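Local atomic coordinates of aspartate aminotransferase (PDB entry 3K7Y), a protein that probably catalyses the pyridoxal 5'-phosphate-dependent transfer of the amino group of L-aspartate to 2-oxoglutarate, giving oxaloacetate and L-glutamate. Residues 165-179 with 198-212. Residues are numbered along the deposited sequence; the frame is centred on the assembly and turned at random.
Sequences LNDLRNIPNGSSVIL and EIIEIVLHKKHVIIF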
ATOM      1  N   LEU A 165     -26.013 -24.802  -0.437  1.00 69.21           N
ATOM      2  CA  LEU A 165     -26.739 -24.523   0.809  1.00 70.25           C
ATOM      3  C   LEU A 165     -26.629 -25.644   1.826  1.00 71.93           C
ATOM      4  O   LEU A 165     -26.745 -25.404   3.025  1.00 72.37           O
ATOM      5  CB  LEU A 165     -28.206 -24.226   0.545  1.00 70.45           C
ATOM      6  CG  LEU A 165     -28.517 -23.057  -0.378  1.00 69.06           C
ATOM      7  CD1 LEU A 165     -29.962 -23.141  -0.801  1.00 69.75           C
ATOM      8  CD2 LEU A 165     -28.257 -21.756   0.296  1.00 66.59           C
ATOM      9  N   ASN A 166     -26.425 -26.863   1.342  1.00 73.63           N
ATOM     10  CA  ASN A 166     -26.106 -27.995   2.199  1.00 76.02           C
ATOM     11  C   ASN A 166     -24.921 -27.746   3.116  1.00 76.46           C
ATOM     12  O   ASN A 166     -25.047 -27.850   4.339  1.00 77.48           O
ATOM     13  CB  ASN A 166     -25.795 -29.211   1.352  1.00 76.54           C
ATOM     14  CG  ASN A 166     -26.864 -30.216   1.418  1.00 79.51           C
ATOM     15  OD1 ASN A 166     -28.030 -29.884   1.673  1.00 81.53           O
ATOM     16  ND2 ASN A 166     -26.497 -31.474   1.201  1.00 82.57           N
ATOM     17  N   ASP A 167     -23.772 -27.440   2.506  1.00 76.22           N
ATOM     18  CA  ASP A 167     -22.543 -27.164   3.224  1.00 76.35           C
ATOM     19  C   ASP A 167     -22.756 -25.941   4.076  1.00 75.89           C
ATOM     20  O   ASP A 167     -22.396 -25.921   5.251  1.00 76.37           O
ATOM     21  CB  ASP A 167     -21.396 -26.912   2.251  1.00 75.91           C
ATOM     22  CG  ASP A 167     -21.114 -28.099   1.352  1.00 78.37           C
ATOM     23  OD1 ASP A 167     -20.447 -27.877   0.315  1.00 79.48           O
ATOM     24  OD2 ASP A 167     -21.543 -29.239   1.673  1.00 81.27           O
ATOM     25  N   LEU A 168     -23.380 -24.930   3.486  1.00 75.36           N
ATOM     26  CA  LEU A 168     -23.742 -23.741   4.227  1.00 75.43           C
ATOM     27  C   LEU A 168     -24.533 -24.066   5.497  1.00 77.03           C
ATOM     28  O   LEU A 168     -24.603 -23.243   6.411  1.00 76.99           O
ATOM     29  CB  LEU A 168     -24.528 -22.791   3.333  1.00 74.83           C
ATOM     30  CG  LEU A 168     -24.317 -21.303   3.625  1.00 74.21           C
ATOM     31  CD1 LEU A 168     -22.850 -20.970   3.909  1.00 71.64           C
ATOM     32  CD2 LEU A 168     -24.818 -20.481   2.444  1.00 73.55           C
ATOM     33  N   ARG A 169     -25.103 -25.271   5.555  1.00 78.58           N
ATOM     34  CA  ARG A 169     -25.912 -25.707   6.689  1.00 80.46           C
ATOM     35  C   ARG A 169     -25.192 -26.606   7.701  1.00 81.89           C
ATOM     36  O   ARG A 169     -25.599 -26.678   8.854  1.00 83.19           O
ATOM     37  CB  ARG A 169     -27.195 -26.393   6.210  1.00 81.24           C
ATOM     38  CG  ARG A 169     -28.392 -25.476   6.012  1.00 81.38           C
ATOM     39  CD  ARG A 169     -29.689 -26.285   5.931  1.00 83.11           C
ATOM     40  NE  ARG A 169     -30.875 -25.469   5.640  1.00 84.73           N
ATOM     41  CZ  ARG A 169     -31.585 -24.783   6.545  1.00 86.20           C
ATOM     42  NH1 ARG A 169     -31.237 -24.779   7.827  1.00 87.16           N
ATOM     43  NH2 ARG A 169     -32.654 -24.086   6.169  1.00 86.34           N
ATOM     44  N   ASN A 170     -24.141 -27.303   7.297  1.00 82.34           N
ATOM     45  CA  ASN A 170     -23.456 -28.173   8.256  1.00 84.21           C
ATOM     46  C   ASN A 170     -22.002 -27.819   8.546  1.00 83.66           C
ATOM     47  O   ASN A 170     -21.278 -28.592   9.166  1.00 84.87           O
ATOM     48  CB  ASN A 170     -23.628 -29.657   7.906  1.00 85.78           C
ATOM     49  CG  ASN A 170     -24.031 -29.879   6.456  1.00 86.31           C
ATOM     50  OD1 ASN A 170     -25.206 -30.123   6.160  1.00 86.95           O
ATOM     51  ND2 ASN A 170     -23.060 -29.786   5.545  1.00 86.01           N
ATOM     52  N   ILE A 171     -21.595 -26.634   8.111  1.00 82.27           N
ATOM     53  CA  ILE A 171     -20.283 -26.105   8.432  1.00 81.76           C
ATOM     54  C   ILE A 171     -20.363 -25.391   9.777  1.00 82.45           C
ATOM     55  O   ILE A 171     -21.033 -24.363   9.875  1.00 82.55           O
ATOM     56  CB  ILE A 171     -19.775 -25.120   7.345  1.00 80.05           C
ATOM     57  CG1 ILE A 171     -20.753 -23.946   7.159  1.00 78.95           C
ATOM     58  CG2 ILE A 171     -19.514 -25.867   6.028  1.00 79.97           C
ATOM     59  CD1 ILE A 171     -20.159 -22.719   6.523  1.00 76.10           C
ATOM     60  N   PRO A 172     -19.651 -25.893  10.808  1.00 83.30           N
ATOM     61  CA  PRO A 172     -19.815 -25.350  12.146  1.00 83.68           C
ATOM     62  C   PRO A 172     -20.937 -24.306  12.326  1.00 83.21           C
ATOM     63  O   PRO A 172     -22.092 -24.553  11.951  1.00 83.65           O
ATOM     64  CB  PRO A 172     -18.431 -24.774  12.419  1.00 82.84           C
ATOM     65  CG  PRO A 172     -17.502 -25.764  11.690  1.00 82.95           C
ATOM     66  CD  PRO A 172     -18.351 -26.579  10.724  1.00 83.28           C
ATOM     67  N   ASN A 173     -20.597 -23.165  12.911  1.00 82.16           N
ATOM     68  CA  ASN A 173     -21.574 -22.189  13.379  1.00 81.72           C
ATOM     69  C   ASN A 173     -20.810 -20.909  13.587  1.00 80.18           C
ATOM     70  O   ASN A 173     -19.749 -20.922  14.221  1.00 80.75           O
ATOM     71  CB  ASN A 173     -22.151 -22.615  14.733  1.00 83.75           C
ATOM     72  CG  ASN A 173     -23.490 -23.305  14.617  1.00 84.92           C
ATOM     73  OD1 ASN A 173     -23.590 -24.524  14.776  1.00 86.46           O
ATOM     74  ND2 ASN A 173     -24.540 -22.525  14.362  1.00 84.66           N
ATOM     75  N   GLY A 174     -21.329 -19.796  13.087  1.00 78.17           N
ATOM     76  CA  GLY A 174     -20.523 -18.591  13.073  1.00 75.55           C
ATOM     77  C   GLY A 174     -19.206 -18.894  12.367  1.00 73.19           C
ATOM     78  O   GLY A 174     -18.135 -18.479  12.815  1.00 73.08           O
ATOM     79  N   SER A 175     -19.281 -19.654  11.282  1.00 71.16           N
ATOM     80  CA  SER A 175     -18.121 -19.841  10.447  1.00 69.07           C
ATOM     81  C   SER A 175     -17.953 -18.584   9.620  1.00 66.94           C
ATOM     82  O   SER A 175     -18.915 -17.871   9.322  1.00 66.67           O
ATOM     83  CB  SER A 175     -18.275 -21.053   9.546  1.00 69.14           C
ATOM     84  OG  SER A 175     -18.441 -22.227  10.323  1.00 71.38           O
ATOM     85  N   SER A 176     -16.710 -18.300   9.279  1.00 64.96           N
ATOM     86  CA  SER A 176     -16.381 -17.129   8.512  1.00 62.62           C
ATOM     87  C   SER A 176     -16.332 -17.587   7.078  1.00 61.16           C
ATOM     88  O   SER A 176     -15.652 -18.566   6.767  1.00 61.33           O
ATOM     89  CB  SER A 176     -15.024 -16.593   8.961  1.00 62.40           C
ATOM     90  OG  SER A 176     -14.864 -16.770  10.361  1.00 63.63           O
ATOM     91  N   VAL A 177     -17.069 -16.904   6.207  1.00 59.56           N
ATOM     92  CA  VAL A 177     -17.180 -17.329   4.810  1.00 57.98           C
ATOM     93  C   VAL A 177     -17.004 -16.165   3.849  1.00 56.57           C
ATOM     94  O   VAL A 177     -17.549 -15.079   4.061  1.00 56.76           O
ATOM     95  CB  VAL A 177     -18.534 -18.027   4.517  1.00 58.53           C
ATOM     96  CG1 VAL A 177     -18.596 -18.509   3.073  1.00 58.10           C
ATOM     97  CG2 VAL A 177     -18.743 -19.182   5.450  1.00 58.99           C
ATOM     98  N   ILE A 178     -16.244 -16.413   2.784  1.00 55.22           N
ATOM     99  CA  ILE A 178     -16.028 -15.444   1.706  1.00 53.17           C
ATOM    100  C   ILE A 178     -16.951 -15.755   0.522  1.00 53.14           C
ATOM    101  O   ILE A 178     -16.954 -16.865  -0.008  1.00 53.27           O
ATOM    102  CB  ILE A 178     -14.560 -15.453   1.248  1.00 52.15           C
ATOM    103  CG1 ILE A 178     -13.655 -14.920   2.358  1.00 50.80           C
ATOM    104  CG2 ILE A 178     -14.387 -14.647  -0.026  1.00 51.40           C
ATOM    105  CD1 ILE A 178     -12.261 -15.523   2.350  1.00 49.61           C
ATOM    106  N   LEU A 179     -17.742 -14.773   0.120  1.00 52.80           N
ATOM    107  CA  LEU A 179     -18.669 -14.966  -0.973  1.00 53.01           C
ATOM    108  C   LEU A 179     -18.431 -13.945  -2.053  1.00 52.95           C
ATOM    109  O   LEU A 179     -18.275 -12.730  -1.783  1.00 53.01           O
ATOM    110  CB  LEU A 179     -20.119 -14.871  -0.502  1.00 53.47           C
ATOM    111  CG  LEU A 179     -20.639 -16.029   0.344  1.00 54.93           C
ATOM    112  CD1 LEU A 179     -22.038 -15.747   0.854  1.00 55.66           C
ATOM    113  CD2 LEU A 179     -20.601 -17.368  -0.409  1.00 57.03           C
ATOM    114  N   GLU A 198     -33.533 -17.751   1.092  1.00 73.83           N
ATOM    115  CA  GLU A 198     -33.208 -18.971   1.809  1.00 74.34           C
ATOM    116  C   GLU A 198     -31.911 -18.751   2.587  1.00 73.73           C
ATOM    117  O   GLU A 198     -31.862 -18.964   3.801  1.00 74.62           O
ATOM    118  CB  GLU A 198     -33.107 -20.166   0.863  1.00 74.10           C
ATOM    119  CG  GLU A 198     -33.404 -21.506   1.532  1.00 74.75           C
ATOM    120  CD  GLU A 198     -33.327 -22.690   0.565  1.00 74.99           C
ATOM    121  OE1 GLU A 198     -32.867 -23.778   0.995  1.00 75.91           O
ATOM    122  OE2 GLU A 198     -33.719 -22.537  -0.617  1.00 73.76           O
ATOM    123  N   ILE A 199     -30.880 -18.289   1.883  1.00 72.71           N
ATOM    124  CA  ILE A 199     -29.596 -17.923   2.487  1.00 71.82           C
ATOM    125  C   ILE A 199     -29.779 -17.074   3.750  1.00 72.67           C
ATOM    126  O   ILE A 199     -29.306 -17.441   4.826  1.00 72.92           O
ATOM    127  CB  ILE A 199     -28.708 -17.161   1.474  1.00 70.53           C
ATOM    128  CG1 ILE A 199     -28.349 -18.067   0.295  1.00 69.41           C
ATOM    129  CG2 ILE A 199     -27.460 -16.633   2.137  1.00 69.52           C
ATOM    130  CD1 ILE A 199     -27.961 -17.330  -0.967  1.00 67.34           C
ATOM    131  N   ILE A 200     -30.471 -15.949   3.619  1.00 73.41           N
ATOM    132  CA  ILE A 200     -30.666 -15.074   4.748  1.00 74.44           C
ATOM    133  C   ILE A 200     -31.110 -15.923   5.919  1.00 75.87           C
ATOM    134  O   ILE A 200     -30.637 -15.739   7.033  1.00 75.96           O
ATOM    135  CB  ILE A 200     -31.705 -13.987   4.440  1.00 75.44           C
ATOM    136  CG1 ILE A 200     -31.356 -13.266   3.129  1.00 74.63           C
ATOM    137  CG2 ILE A 200     -31.837 -13.005   5.613  1.00 75.99           C
ATOM    138  CD1 ILE A 200     -30.143 -12.338   3.186  1.00 73.68           C
ATOM    139  N   GLU A 201     -31.983 -16.889   5.659  1.00 77.42           N
ATOM    140  CA  GLU A 201     -32.499 -17.710   6.749  1.00 79.56           C
ATOM    141  C   GLU A 201     -31.440 -18.621   7.361  1.00 78.94           C
ATOM    142  O   GLU A 201     -31.361 -18.733   8.589  1.00 79.77           O
ATOM    143  CB  GLU A 201     -33.727 -18.517   6.335  1.00 80.83           C
ATOM    144  CG  GLU A 201     -34.454 -19.045   7.558  1.00 84.50           C
ATOM    145  CD  GLU A 201     -35.872 -19.476   7.274  1.00 88.57           C
ATOM    146  OE1 GLU A 201     -36.687 -19.444   8.227  1.00 89.95           O
ATOM    147  OE2 GLU A 201     -36.164 -19.845   6.107  1.00 89.80           O
ATOM    148  N   ILE A 202     -30.644 -19.260   6.497  1.00 77.80           N
ATOM    149  CA  ILE A 202     -29.518 -20.111   6.911  1.00 77.13           C
ATOM    150  C   ILE A 202     -28.496 -19.304   7.708  1.00 76.37           C
ATOM    151  O   ILE A 202     -28.081 -19.703   8.802  1.00 77.03           O
ATOM    152  CB  ILE A 202     -28.783 -20.752   5.698  1.00 76.17           C
ATOM    153  CG1 ILE A 202     -29.761 -21.476   4.762  1.00 76.55           C
ATOM    154  CG2 ILE A 202     -27.646 -21.683   6.171  1.00 75.69           C
ATOM    155  CD1 ILE A 202     -29.071 -22.339   3.702  1.00 75.70           C
ATOM    156  N   VAL A 203     -28.100 -18.169   7.142  1.00 75.20           N
ATOM    157  CA  VAL A 203     -27.117 -17.280   7.753  1.00 74.39           C
ATOM    158  C   VAL A 203     -27.587 -16.782   9.113  1.00 75.61           C
ATOM    159  O   VAL A 203     -26.772 -16.612  10.014  1.00 75.65           O
ATOM    160  CB  VAL A 203     -26.781 -16.086   6.824  1.00 73.40           C
ATOM    161  CG1 VAL A 203     -25.916 -15.042   7.538  1.00 72.80           C
ATOM    162  CG2 VAL A 203     -26.089 -16.578   5.575  1.00 71.68           C
ATOM    163  N   LEU A 204     -28.895 -16.566   9.260  1.00 76.84           N
ATOM    164  CA  LEU A 204     -29.476 -16.164  10.544  1.00 78.44           C
ATOM    165  C   LEU A 204     -29.469 -17.279  11.589  1.00 79.62           C
ATOM    166  O   LEU A 204     -29.154 -17.037  12.757  1.00 80.31           O
ATOM    167  CB  LEU A 204     -30.900 -15.647  10.360  1.00 79.53           C
ATOM    168  CG  LEU A 204     -31.023 -14.204   9.888  1.00 79.04           C
ATOM    169  CD1 LEU A 204     -32.391 -13.978   9.265  1.00 80.29           C
ATOM    170  CD2 LEU A 204     -30.771 -13.234  11.027  1.00 79.61           C
ATOM    171  N   HIS A 205     -29.826 -18.491  11.173  1.00 80.03           N
ATOM    172  CA  HIS A 205     -29.830 -19.628  12.082  1.00 81.42           C
ATOM    173  C   HIS A 205     -28.421 -19.973  12.541  1.00 80.36           C
ATOM    174  O   HIS A 205     -28.199 -20.191  13.731  1.00 81.63           O
ATOM    175  CB  HIS A 205     -30.516 -20.853  11.461  1.00 82.24           C
ATOM    176  CG  HIS A 205     -30.781 -21.958  12.442  1.00 85.85           C
ATOM    177  ND1 HIS A 205     -30.352 -23.255  12.241  1.00 87.28           N
ATOM    178  CD2 HIS A 205     -31.421 -21.957  13.638  1.00 89.45           C
ATOM    179  CE1 HIS A 205     -30.724 -24.005  13.264  1.00 89.48           C
ATOM    180  NE2 HIS A 205     -31.373 -23.242  14.127  1.00 90.96           N
ATOM    181  N   LYS A 206     -27.472 -19.995  11.607  1.00 78.30           N
ATOM    182  CA  LYS A 206     -26.100 -20.414  11.909  1.00 77.22           C
ATOM    183  C   LYS A 206     -25.202 -19.259  12.377  1.00 76.73           C
ATOM    184  O   LYS A 206     -24.037 -19.467  12.761  1.00 76.42           O
ATOM    185  CB  LYS A 206     -25.471 -21.099  10.694  1.00 76.02           C
ATOM    186  CG  LYS A 206     -26.325 -22.173  10.048  1.00 75.08           C
ATOM    187  CD  LYS A 206     -25.564 -23.462   9.940  1.00 73.06           C
ATOM    188  CE  LYS A 206     -25.794 -24.284  11.175  1.00 74.26           C
ATOM    189  NZ  LYS A 206     -24.555 -24.996  11.545  1.00 75.54           N
ATOM    190  N   LYS A 207     -25.742 -18.042  12.306  1.00 76.44           N
ATOM    191  CA  LYS A 207     -25.053 -16.824  12.745  1.00 75.66           C
ATOM    192  C   LYS A 207     -23.683 -16.607  12.076  1.00 73.77           C
ATOM    193  O   LYS A 207     -22.852 -15.841  12.575  1.00 73.61           O
ATOM    194  CB  LYS A 207     -24.961 -16.785  14.279  1.00 77.06           C
ATOM    195  CG  LYS A 207     -26.326 -16.808  14.994  1.00 79.33           C
ATOM    196  CD  LYS A 207     -26.240 -17.375  16.418  1.00 82.02           C
ATOM    197  CE  LYS A 207     -26.135 -18.915  16.426  1.00 83.40           C
ATOM    198  NZ  LYS A 207     -25.692 -19.520  17.740  1.00 83.99           N
ATOM    199  N   HIS A 208     -23.471 -17.257  10.932  1.00 72.39           N
ATOM    200  CA  HIS A 208     -22.232 -17.132  10.168  1.00 70.59           C
ATOM    201  C   HIS A 208     -21.761 -15.696  10.009  1.00 69.38           C
ATOM    202  O   HIS A 208     -22.552 -14.754  10.075  1.00 69.88           O
ATOM    203  CB  HIS A 208     -22.390 -17.735   8.775  1.00 70.13           C
ATOM    204  CG  HIS A 208     -22.468 -19.227   8.757  1.00 71.04           C
ATOM    205  ND1 HIS A 208     -23.222 -19.916   7.835  1.00 71.36           N
ATOM    206  CD2 HIS A 208     -21.882 -20.162   9.539  1.00 73.22           C
ATOM    207  CE1 HIS A 208     -23.092 -21.213   8.044  1.00 73.08           C
ATOM    208  NE2 HIS A 208     -22.287 -21.390   9.075  1.00 74.04           N
ATOM    209  N   VAL A 209     -20.462 -15.549   9.789  1.00 67.95           N
ATOM    210  CA  VAL A 209     -19.863 -14.256   9.540  1.00 66.77           C
ATOM    211  C   VAL A 209     -19.469 -14.194   8.079  1.00 65.53           C
ATOM    212  O   VAL A 209     -18.628 -14.986   7.618  1.00 65.22           O
ATOM    213  CB  VAL A 209     -18.637 -14.045  10.413  1.00 66.62           C
ATOM    214  CG1 VAL A 209     -17.852 -12.814   9.952  1.00 65.53           C
ATOM    215  CG2 VAL A 209     -19.063 -13.921  11.872  1.00 68.62           C
ATOM    216  N   ILE A 210     -20.076 -13.256   7.353  1.00 64.83           N
ATOM    217  CA  ILE A 210     -19.874 -13.180   5.908  1.00 63.59           C
ATOM    218  C   ILE A 210     -18.957 -12.022   5.455  1.00 62.95           C
ATOM    219  O   ILE A 210     -19.001 -10.906   5.984  1.00 63.34           O
ATOM    220  CB  ILE A 210     -21.232 -13.199   5.151  1.00 63.93           C
ATOM    221  CG1 ILE A 210     -22.044 -14.460   5.505  1.00 63.91           C
ATOM    222  CG2 ILE A 210     -21.026 -13.090   3.642  1.00 62.91           C
ATOM    223  CD1 ILE A 210     -21.444 -15.800   5.056  1.00 61.88           C
ATOM    224  N   ILE A 211     -18.096 -12.321   4.490  1.00 61.95           N
ATOM    225  CA  ILE A 211     -17.229 -11.317   3.895  1.00 60.92           C
ATOM    226  C   ILE A 211     -17.558 -11.339   2.425  1.00 60.56           C
ATOM    227  O   ILE A 211     -17.340 -12.351   1.761  1.00 60.44           O
ATOM    228  CB  ILE A 211     -15.709 -11.642   4.080  1.00 60.41           C
ATOM    229  CG1 ILE A 211     -15.274 -11.536   5.551  1.00 60.24           C
ATOM    230  CG2 ILE A 211     -14.850 -10.735   3.183  1.00 58.78           C
ATOM    231  CD1 ILE A 211     -15.597 -12.760   6.415  1.00 60.89           C
ATOM    232  N   PHE A 212     -18.105 -10.242   1.923  1.00 60.51           N
ATOM    233  CA  PHE A 212     -18.447 -10.172   0.519  1.00 60.61           C
ATOM    234  C   PHE A 212     -17.259  -9.637  -0.263  1.00 60.24           C
ATOM    235  O   PHE A 212     -16.635  -8.638   0.141  1.00 59.90           O
ATOM    236  CB  PHE A 212     -19.662  -9.265   0.313  1.00 61.47           C
ATOM    237  CG  PHE A 212     -20.900  -9.737   1.006  1.00 62.15           C
ATOM    238  CD1 PHE A 212     -21.180  -9.333   2.316  1.00 63.40           C
ATOM    239  CD2 PHE A 212     -21.793 -10.577   0.357  1.00 62.41           C
ATOM    240  CE1 PHE A 212     -22.338  -9.763   2.973  1.00 64.16           C
ATOM    241  CE2 PHE A 212     -22.955 -11.020   1.004  1.00 63.62           C
ATOM    242  CZ  PHE A 212     -23.228 -10.608   2.317  1.00 64.65           C
TER
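The H208 ring packs against L168, I171 and S175. It lies where two parallel helix-strand pairs meet in the large domain of a class I aminotransferase. Strand 176-179, helix 193-206 and strand 209-214 form a beta-alpha-beta unit here. L168 O and I171 O both lie at the edge of the ring, in its plane. H208 NE2 donates a weak but fairly straight hydrogen bond to I171 O (3.3 Å, 165°). K206 CB rests over the centre of one ring face. The K206 chain then bends along its length, and NZ approaches P172 O and, weakly, R169 O and N173 OD1. The modelled distance to P172 O is improbably short. G174 N donates a backbone hydrogen bond to K206 O at 2.7 Å. G174 has positive phi, which suits glycine.

Between the helices, I202 is the main apolar contact. Its CD1 meets L165 CD2 at 3.6 Å, and its CG1 lies over one face of the R169 guanidinium, toward its rim. The strands pair in register from S176-V209 to L179-F212. Y126 of strand 124-128 bonds to S176 and I178 on the far side. The I178 side chain is about 8 Å from the bound pyridoxal phosphate. On the other sheet face, I210 CG1 stands beside the backbone N (chi1 -57°), and the bend at chi2 (-66°) turns I210 CD1 to V177 CB at 3.7 Å.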